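Local coordinates for hypothetical protein (Legionella pneumophila subsp. pneumophila, PDB 4KH9) that is of unknown function but binds calcium ions and is built from three domains, the second and third of which belong to the E-set clan, at residues I265-L270 with Y354-T359; L281-T286 with L344-L349. All coordinates share one frame; numbering follows the deposited sequence.

Contact 1: residues I265-L270 with Y354-T359; sequences IPSASL and YGQLKT
The side-chain amide of Q356 lies against the backbone of I265 and bonds to both of its polar atoms. I265 N donates to Q356 OE1 over 2.9 Å; the bond is nearly straight, 177° at the hydrogen, and uses an OE1 lone pair in the carbonyl plane. In return, Q356 NE2 donates to I265 O over 3.1 Å, with the oxygen almost in the plane of the amide. These two bonds fix the rotation of the amide and show which end is oxygen and which nitrogen. CG of Q356 stands beside its own backbone N (chi1 -74°) and the chain beyond is extended, which carries the amide across to I265. CB of I265 packs 3.8 Å from Q356 OE1.

I265 O also receives S267 N, closing an inverse gamma turn centred on P266. S267 OG lies 3.2 Å from Q356 NE2, but its clear partner is D353 OD2, to which Q356 NE2 donates as well. Q356 thus reaches from its tight turn to the link between strands 251-264 and 268-278. Strands 345-353 and 358-368 form a β-hairpin whose turn closes in a G1 β-bulge, with L357 and K358 together set opposite D353.

Contact 2: residues L281-T286 with L344-L349; sequences LTFVVT and LYLGYL
Strands 281-289 and 345-353 run in the same general direction in two different sheets, with F283 CA and L346 CA 10.1 Å apart and no hydrogen bond between the segments. This is the face-to-face packing of a β-sandwich, in keeping with the E-set clan of the C-terminal domain. L281, F283 and V285 point inward from one sheet, while L344, L346 and L349 point inward from the other, and contact is made wholly by hydrocarbon.

At one end, the methyl branches of two leucines meet, L281 CD2 lying 3.9 Å from L344 CD1, the two side chains running alongside each other in opposite senses. With CG anti to the backbone N (chi1 -157°), L281 extends CD2 to the methyl of L344. V285 and L349 approach less closely, with CG2 of the valine 4.8 Å from CD2 of the leucine. F283 fills the middle: its ring also meets that of F331 on the adjacent strand 325-333, and L369 and L372 pack nearby. Over one face of the F283 ring sits a single methyl of L346, CD1, displaced toward the rim and 4.1 Å from ring atom CD2.

Both contacts are buried, and their segments lead into the same two sheets of the C-terminal domain. Contact 2 joins the strands themselves and is part of the apolar interior between those sheets. Contact 1 lies at the end of the domain, where the link before strand 268-278 meets the turn before strand 358-368, and works through directional polar bonds to backbone atoms. Both segments of contact 2 fall between those of contact 1 in the sequence. L270, which takes no part in the polar bonding of contact 1, joins its segment to contact 2: its CD1 packs 3.8 Å from L349 CB and its CD2 3.8 Å from V285 CG1, so the hydrophobic layer continues into strand 268-278.

Contact 1: residues I265-L270 with Y354-T359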
ATOM      1  N   ILE A 265      -5.564  -4.740 -14.092  1.00 35.28           N
ATOM      2  CA  ILE A 265      -6.131  -5.731 -14.996  1.00 35.22           C
ATOM      3  C   ILE A 265      -5.426  -5.535 -16.361  1.00 39.65           C
ATOM      4  O   ILE A 265      -5.330  -4.395 -16.814  1.00 38.79           O
ATOM      5  CB  ILE A 265      -7.664  -5.582 -15.063  1.00 38.47           C
ATOM      6  CG1 ILE A 265      -8.305  -5.958 -13.700  1.00 40.56           C
ATOM      7  CG2 ILE A 265      -8.276  -6.414 -16.191  1.00 38.71           C
ATOM      8  CD1 ILE A 265      -9.374  -5.029 -13.316  1.00 51.79           C
ATOM      9  N   PRO A 266      -4.887  -6.590 -16.997  1.00 37.36           N
ATOM     10  CA  PRO A 266      -4.185  -6.392 -18.288  1.00 36.43           C
ATOM     11  C   PRO A 266      -5.200  -6.153 -19.414  1.00 38.72           C
ATOM     12  O   PRO A 266      -5.418  -7.013 -20.266  1.00 37.04           O
ATOM     13  CB  PRO A 266      -3.408  -7.703 -18.452  1.00 38.55           C
ATOM     14  CG  PRO A 266      -4.217  -8.733 -17.719  1.00 43.69           C
ATOM     15  CD  PRO A 266      -4.857  -8.013 -16.566  1.00 39.99           C
ATOM     16  N   SER A 267      -5.850  -4.971 -19.386  1.00 34.13           N
ATOM     17  CA  SER A 267      -6.936  -4.542 -20.295  1.00 32.17           C
ATOM     18  C   SER A 267      -6.476  -4.373 -21.741  1.00 36.04           C
ATOM     19  O   SER A 267      -7.314  -4.306 -22.640  1.00 36.67           O
ATOM     20  CB  SER A 267      -7.526  -3.232 -19.805  1.00 30.46           C
ATOM     21  OG  SER A 267      -6.508  -2.304 -19.454  1.00 34.00           O
ATOM     22  N   ALA A 268      -5.155  -4.269 -21.962  1.00 32.18           N
ATOM     23  CA  ALA A 268      -4.563  -4.123 -23.294  1.00 31.04           C
ATOM     24  C   ALA A 268      -3.094  -4.507 -23.256  1.00 35.30           C
ATOM     25  O   ALA A 268      -2.445  -4.390 -22.206  1.00 36.49           O
ATOM     26  CB  ALA A 268      -4.729  -2.697 -23.809  1.00 31.54           C
ATOM     27  N   SER A 269      -2.581  -5.006 -24.389  1.00 31.16           N
ATOM     28  CA  SER A 269      -1.193  -5.422 -24.491  1.00 32.13           C
ATOM     29  C   SER A 269      -0.555  -4.971 -25.789  1.00 35.41           C
ATOM     30  O   SER A 269      -1.227  -4.897 -26.809  1.00 35.63           O
ATOM     31  CB  SER A 269      -1.090  -6.944 -24.391  1.00 37.38           C
ATOM     32  OG  SER A 269      -1.505  -7.395 -23.113  1.00 44.55           O
ATOM     33  N   LEU A 270       0.741  -4.665 -25.736  1.00 32.49           N
ATOM     34  CA  LEU A 270       1.566  -4.336 -26.908  1.00 33.61           C
ATOM     35  C   LEU A 270       2.086  -5.647 -27.502  1.00 41.20           C
ATOM     36  O   LEU A 270       2.497  -6.538 -26.742  1.00 38.99           O
ATOM     37  CB  LEU A 270       2.724  -3.395 -26.547  1.00 33.20           C
ATOM     38  CG  LEU A 270       2.384  -2.073 -25.858  1.00 37.82           C
ATOM     39  CD1 LEU A 270       3.650  -1.349 -25.464  1.00 38.77           C
ATOM     40  CD2 LEU A 270       1.507  -1.181 -26.739  1.00 36.85           C
ATOM     41  N   TYR A 354      -6.189   4.836 -18.718  1.00 32.50           N
ATOM     42  CA  TYR A 354      -6.680   5.952 -17.908  1.00 33.75           C
ATOM     43  C   TYR A 354      -7.954   5.608 -17.155  1.00 38.68           C
ATOM     44  O   TYR A 354      -8.283   6.310 -16.197  1.00 38.36           O
ATOM     45  CB  TYR A 354      -6.898   7.197 -18.752  1.00 36.44           C
ATOM     46  CG  TYR A 354      -5.593   7.862 -19.131  1.00 39.85           C
ATOM     47  CD1 TYR A 354      -4.875   8.604 -18.202  1.00 43.00           C
ATOM     48  CD2 TYR A 354      -5.114   7.806 -20.431  1.00 41.97           C
ATOM     49  CE1 TYR A 354      -3.702   9.261 -18.553  1.00 46.45           C
ATOM     50  CE2 TYR A 354      -3.948   8.470 -20.799  1.00 44.60           C
ATOM     51  CZ  TYR A 354      -3.229   9.178 -19.851  1.00 53.87           C
ATOM     52  OH  TYR A 354      -2.069   9.824 -20.196  1.00 53.89           O
ATOM     53  N   GLY A 355      -8.631   4.519 -17.552  1.00 34.75           N
ATOM     54  CA  GLY A 355      -9.803   4.032 -16.832  1.00 34.58           C
ATOM     55  C   GLY A 355      -9.394   3.463 -15.487  1.00 39.17           C
ATOM     56  O   GLY A 355     -10.150   3.530 -14.522  1.00 40.89           O
ATOM     57  N   GLN A 356      -8.170   2.920 -15.413  1.00 34.34           N
ATOM     58  CA  GLN A 356      -7.601   2.324 -14.208  1.00 32.85           C
ATOM     59  C   GLN A 356      -6.595   3.238 -13.545  1.00 39.12           C
ATOM     60  O   GLN A 356      -6.336   3.080 -12.355  1.00 40.46           O
ATOM     61  CB  GLN A 356      -6.904   0.999 -14.551  1.00 32.59           C
ATOM     62  CG  GLN A 356      -7.862  -0.146 -14.851  1.00 37.67           C
ATOM     63  CD  GLN A 356      -7.092  -1.415 -15.038  1.00 43.72           C
ATOM     64  OE1 GLN A 356      -6.634  -2.033 -14.079  1.00 39.41           O
ATOM     65  NE2 GLN A 356      -6.863  -1.792 -16.280  1.00 31.05           N
ATOM     66  N   LEU A 357      -5.994   4.155 -14.325  1.00 34.96           N
ATOM     67  CA  LEU A 357      -4.906   5.036 -13.928  1.00 35.29           C
ATOM     68  C   LEU A 357      -3.742   4.144 -13.482  1.00 39.37           C
ATOM     69  O   LEU A 357      -3.099   4.375 -12.456  1.00 40.01           O
ATOM     70  CB  LEU A 357      -5.333   6.075 -12.860  1.00 35.38           C
ATOM     71  CG  LEU A 357      -6.268   7.178 -13.345  1.00 40.44           C
ATOM     72  CD1 LEU A 357      -6.918   7.894 -12.173  1.00 41.49           C
ATOM     73  CD2 LEU A 357      -5.517   8.191 -14.212  1.00 42.26           C
ATOM     74  N   LYS A 358      -3.522   3.081 -14.269  1.00 33.81           N
ATOM     75  CA  LYS A 358      -2.451   2.107 -14.092  1.00 32.00           C
ATOM     76  C   LYS A 358      -1.761   1.804 -15.423  1.00 34.61           C
ATOM     77  O   LYS A 358      -2.394   1.849 -16.493  1.00 31.22           O
ATOM     78  CB  LYS A 358      -2.999   0.777 -13.501  1.00 33.49           C
ATOM     79  CG  LYS A 358      -3.669   0.842 -12.139  1.00 37.97           C
ATOM     80  CD  LYS A 358      -2.686   0.954 -10.977  1.00 39.69           C
ATOM     81  CE  LYS A 358      -3.393   1.331  -9.693  1.00 37.54           C
ATOM     82  NZ  LYS A 358      -2.422   1.696  -8.637  1.00 46.00           N
ATOM     83  N   THR A 359      -0.466   1.456 -15.343  1.00 32.54           N
ATOM     84  CA  THR A 359       0.312   0.915 -16.462  1.00 32.26           C
ATOM     85  C   THR A 359      -0.195  -0.515 -16.597  1.00 37.57           C
ATOM     86  O   THR A 359      -0.204  -1.240 -15.590  1.00 40.10           O
ATOM     87  CB  THR A 359       1.826   1.055 -16.185  1.00 39.38           C
ATOM     88  OG1 THR A 359       2.143   2.434 -16.156  1.00 33.91           O
ATOM     89  CG2 THR A 359       2.687   0.396 -17.241  1.00 39.78           C
TER

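Contact 2: residues L281-T286 with L344-L349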
ATOM      1  N   LEU A 281      11.377  10.477 -37.095  1.00 54.72           N
ATOM      2  CA  LEU A 281      11.494   9.170 -36.435  1.00 52.67           C
ATOM      3  C   LEU A 281      10.141   8.741 -35.909  1.00 54.07           C
ATOM      4  O   LEU A 281       9.699   9.219 -34.865  1.00 53.82           O
ATOM      5  CB  LEU A 281      12.531   9.237 -35.308  1.00 52.51           C
ATOM      6  CG  LEU A 281      13.190   7.940 -34.854  1.00 56.78           C
ATOM      7  CD1 LEU A 281      13.492   6.974 -36.021  1.00 57.42           C
ATOM      8  CD2 LEU A 281      14.445   8.239 -34.076  1.00 59.81           C
ATOM      9  N   THR A 282       9.463   7.859 -36.664  1.00 48.55           N
ATOM     10  CA  THR A 282       8.113   7.423 -36.339  1.00 46.06           C
ATOM     11  C   THR A 282       8.076   5.913 -36.201  1.00 48.05           C
ATOM     12  O   THR A 282       8.654   5.182 -37.017  1.00 48.36           O
ATOM     13  CB  THR A 282       7.124   7.936 -37.403  1.00 53.19           C
ATOM     14  OG1 THR A 282       7.252   9.348 -37.508  1.00 53.63           O
ATOM     15  CG2 THR A 282       5.689   7.641 -37.062  1.00 48.80           C
ATOM     16  N   PHE A 283       7.385   5.456 -35.147  1.00 41.05           N
ATOM     17  CA  PHE A 283       7.231   4.041 -34.838  1.00 39.79           C
ATOM     18  C   PHE A 283       5.776   3.686 -34.791  1.00 43.02           C
ATOM     19  O   PHE A 283       4.946   4.552 -34.523  1.00 42.41           O
ATOM     20  CB  PHE A 283       7.905   3.685 -33.498  1.00 40.45           C
ATOM     21  CG  PHE A 283       9.369   4.021 -33.428  1.00 42.65           C
ATOM     22  CD1 PHE A 283       9.791   5.295 -33.050  1.00 45.53           C
ATOM     23  CD2 PHE A 283      10.333   3.084 -33.785  1.00 45.68           C
ATOM     24  CE1 PHE A 283      11.142   5.629 -33.055  1.00 47.16           C
ATOM     25  CE2 PHE A 283      11.690   3.416 -33.772  1.00 49.10           C
ATOM     26  CZ  PHE A 283      12.081   4.687 -33.406  1.00 47.22           C
ATOM     27  N   VAL A 284       5.465   2.417 -35.064  1.00 39.76           N
ATOM     28  CA  VAL A 284       4.106   1.885 -35.019  1.00 39.21           C
ATOM     29  C   VAL A 284       4.102   0.639 -34.121  1.00 41.67           C
ATOM     30  O   VAL A 284       4.978  -0.214 -34.236  1.00 41.41           O
ATOM     31  CB  VAL A 284       3.455   1.607 -36.406  1.00 44.12           C
ATOM     32  CG1 VAL A 284       3.025   2.900 -37.091  1.00 44.36           C
ATOM     33  CG2 VAL A 284       4.345   0.774 -37.319  1.00 44.67           C
ATOM     34  N   VAL A 285       3.133   0.554 -33.219  1.00 38.67           N
ATOM     35  CA  VAL A 285       3.015  -0.580 -32.294  1.00 38.93           C
ATOM     36  C   VAL A 285       1.631  -1.177 -32.429  1.00 41.05           C
ATOM     37  O   VAL A 285       0.647  -0.434 -32.387  1.00 40.59           O
ATOM     38  CB  VAL A 285       3.302  -0.204 -30.805  1.00 44.59           C
ATOM     39  CG1 VAL A 285       3.534  -1.453 -29.941  1.00 44.74           C
ATOM     40  CG2 VAL A 285       4.484   0.732 -30.675  1.00 45.27           C
ATOM     41  N   THR A 286       1.541  -2.517 -32.508  1.00 36.21           N
ATOM     42  CA  THR A 286       0.253  -3.215 -32.524  1.00 36.30           C
ATOM     43  C   THR A 286      -0.204  -3.362 -31.053  1.00 40.63           C
ATOM     44  O   THR A 286       0.616  -3.625 -30.165  1.00 40.09           O
ATOM     45  CB  THR A 286       0.367  -4.555 -33.281  1.00 46.13           C
ATOM     46  OG1 THR A 286       0.614  -4.294 -34.660  1.00 47.09           O
ATOM     47  CG2 THR A 286      -0.871  -5.420 -33.150  1.00 48.08           C
ATOM     48  N   LEU A 344      20.972   5.153 -31.581  1.00 63.61           N
ATOM     49  CA  LEU A 344      19.665   5.396 -30.936  1.00 60.99           C
ATOM     50  C   LEU A 344      18.958   4.104 -30.553  1.00 62.50           C
ATOM     51  O   LEU A 344      19.088   3.099 -31.257  1.00 61.81           O
ATOM     52  CB  LEU A 344      18.726   6.204 -31.860  1.00 60.67           C
ATOM     53  CG  LEU A 344      19.099   7.646 -32.218  1.00 64.92           C
ATOM     54  CD1 LEU A 344      18.268   8.131 -33.390  1.00 64.62           C
ATOM     55  CD2 LEU A 344      18.944   8.586 -31.029  1.00 65.28           C
ATOM     56  N   TYR A 345      18.165   4.141 -29.459  1.00 58.24           N
ATOM     57  CA  TYR A 345      17.354   2.996 -29.047  1.00 56.71           C
ATOM     58  C   TYR A 345      16.127   3.446 -28.212  1.00 54.63           C
ATOM     59  O   TYR A 345      16.089   4.568 -27.703  1.00 51.28           O
ATOM     60  CB  TYR A 345      18.187   1.940 -28.288  1.00 59.38           C
ATOM     61  CG  TYR A 345      18.612   2.284 -26.879  1.00 62.22           C
ATOM     62  CD1 TYR A 345      17.791   1.996 -25.790  1.00 62.94           C
ATOM     63  CD2 TYR A 345      19.890   2.776 -26.617  1.00 64.80           C
ATOM     64  CE1 TYR A 345      18.191   2.275 -24.483  1.00 62.88           C
ATOM     65  CE2 TYR A 345      20.310   3.042 -25.310  1.00 65.97           C
ATOM     66  CZ  TYR A 345      19.456   2.784 -24.246  1.00 72.21           C
ATOM     67  OH  TYR A 345      19.849   3.049 -22.956  1.00 74.49           O
ATOM     68  N   LEU A 346      15.116   2.559 -28.116  1.00 49.68           N
ATOM     69  CA  LEU A 346      13.905   2.781 -27.325  1.00 48.49           C
ATOM     70  C   LEU A 346      14.136   2.218 -25.945  1.00 51.28           C
ATOM     71  O   LEU A 346      14.341   1.004 -25.820  1.00 50.84           O
ATOM     72  CB  LEU A 346      12.652   2.149 -27.984  1.00 48.01           C
ATOM     73  CG  LEU A 346      12.178   2.735 -29.309  1.00 52.59           C
ATOM     74  CD1 LEU A 346      11.042   1.904 -29.889  1.00 52.88           C
ATOM     75  CD2 LEU A 346      11.760   4.166 -29.145  1.00 53.84           C
ATOM     76  N   GLY A 347      14.158   3.096 -24.935  1.00 46.81           N
ATOM     77  CA  GLY A 347      14.384   2.718 -23.536  1.00 45.57           C
ATOM     78  C   GLY A 347      13.273   1.873 -22.932  1.00 48.68           C
ATOM     79  O   GLY A 347      13.523   0.927 -22.175  1.00 48.69           O
ATOM     80  N   TYR A 348      12.020   2.221 -23.253  1.00 43.46           N
ATOM     81  CA  TYR A 348      10.882   1.462 -22.765  1.00 42.01           C
ATOM     82  C   TYR A 348       9.686   1.660 -23.668  1.00 44.32           C
ATOM     83  O   TYR A 348       9.659   2.575 -24.491  1.00 42.82           O
ATOM     84  CB  TYR A 348      10.514   1.830 -21.298  1.00 42.69           C
ATOM     85  CG  TYR A 348      10.116   3.268 -21.050  1.00 43.58           C
ATOM     86  CD1 TYR A 348       8.881   3.748 -21.469  1.00 44.31           C
ATOM     87  CD2 TYR A 348      10.922   4.111 -20.289  1.00 45.36           C
ATOM     88  CE1 TYR A 348       8.478   5.047 -21.186  1.00 43.25           C
ATOM     89  CE2 TYR A 348      10.516   5.410 -19.975  1.00 46.40           C
ATOM     90  CZ  TYR A 348       9.296   5.876 -20.432  1.00 52.55           C
ATOM     91  OH  TYR A 348       8.904   7.160 -20.152  1.00 53.98           O
ATOM     92  N   LEU A 349       8.694   0.784 -23.485  1.00 40.44           N
ATOM     93  CA  LEU A 349       7.379   0.798 -24.099  1.00 39.58           C
ATOM     94  C   LEU A 349       6.360   0.535 -23.002  1.00 41.40           C
ATOM     95  O   LEU A 349       6.285  -0.582 -22.485  1.00 39.39           O
ATOM     96  CB  LEU A 349       7.266  -0.213 -25.241  1.00 40.25           C
ATOM     97  CG  LEU A 349       8.134   0.044 -26.463  1.00 46.96           C
ATOM     98  CD1 LEU A 349       8.064  -1.124 -27.396  1.00 48.42           C
ATOM     99  CD2 LEU A 349       7.730   1.329 -27.175  1.00 49.81           C
TER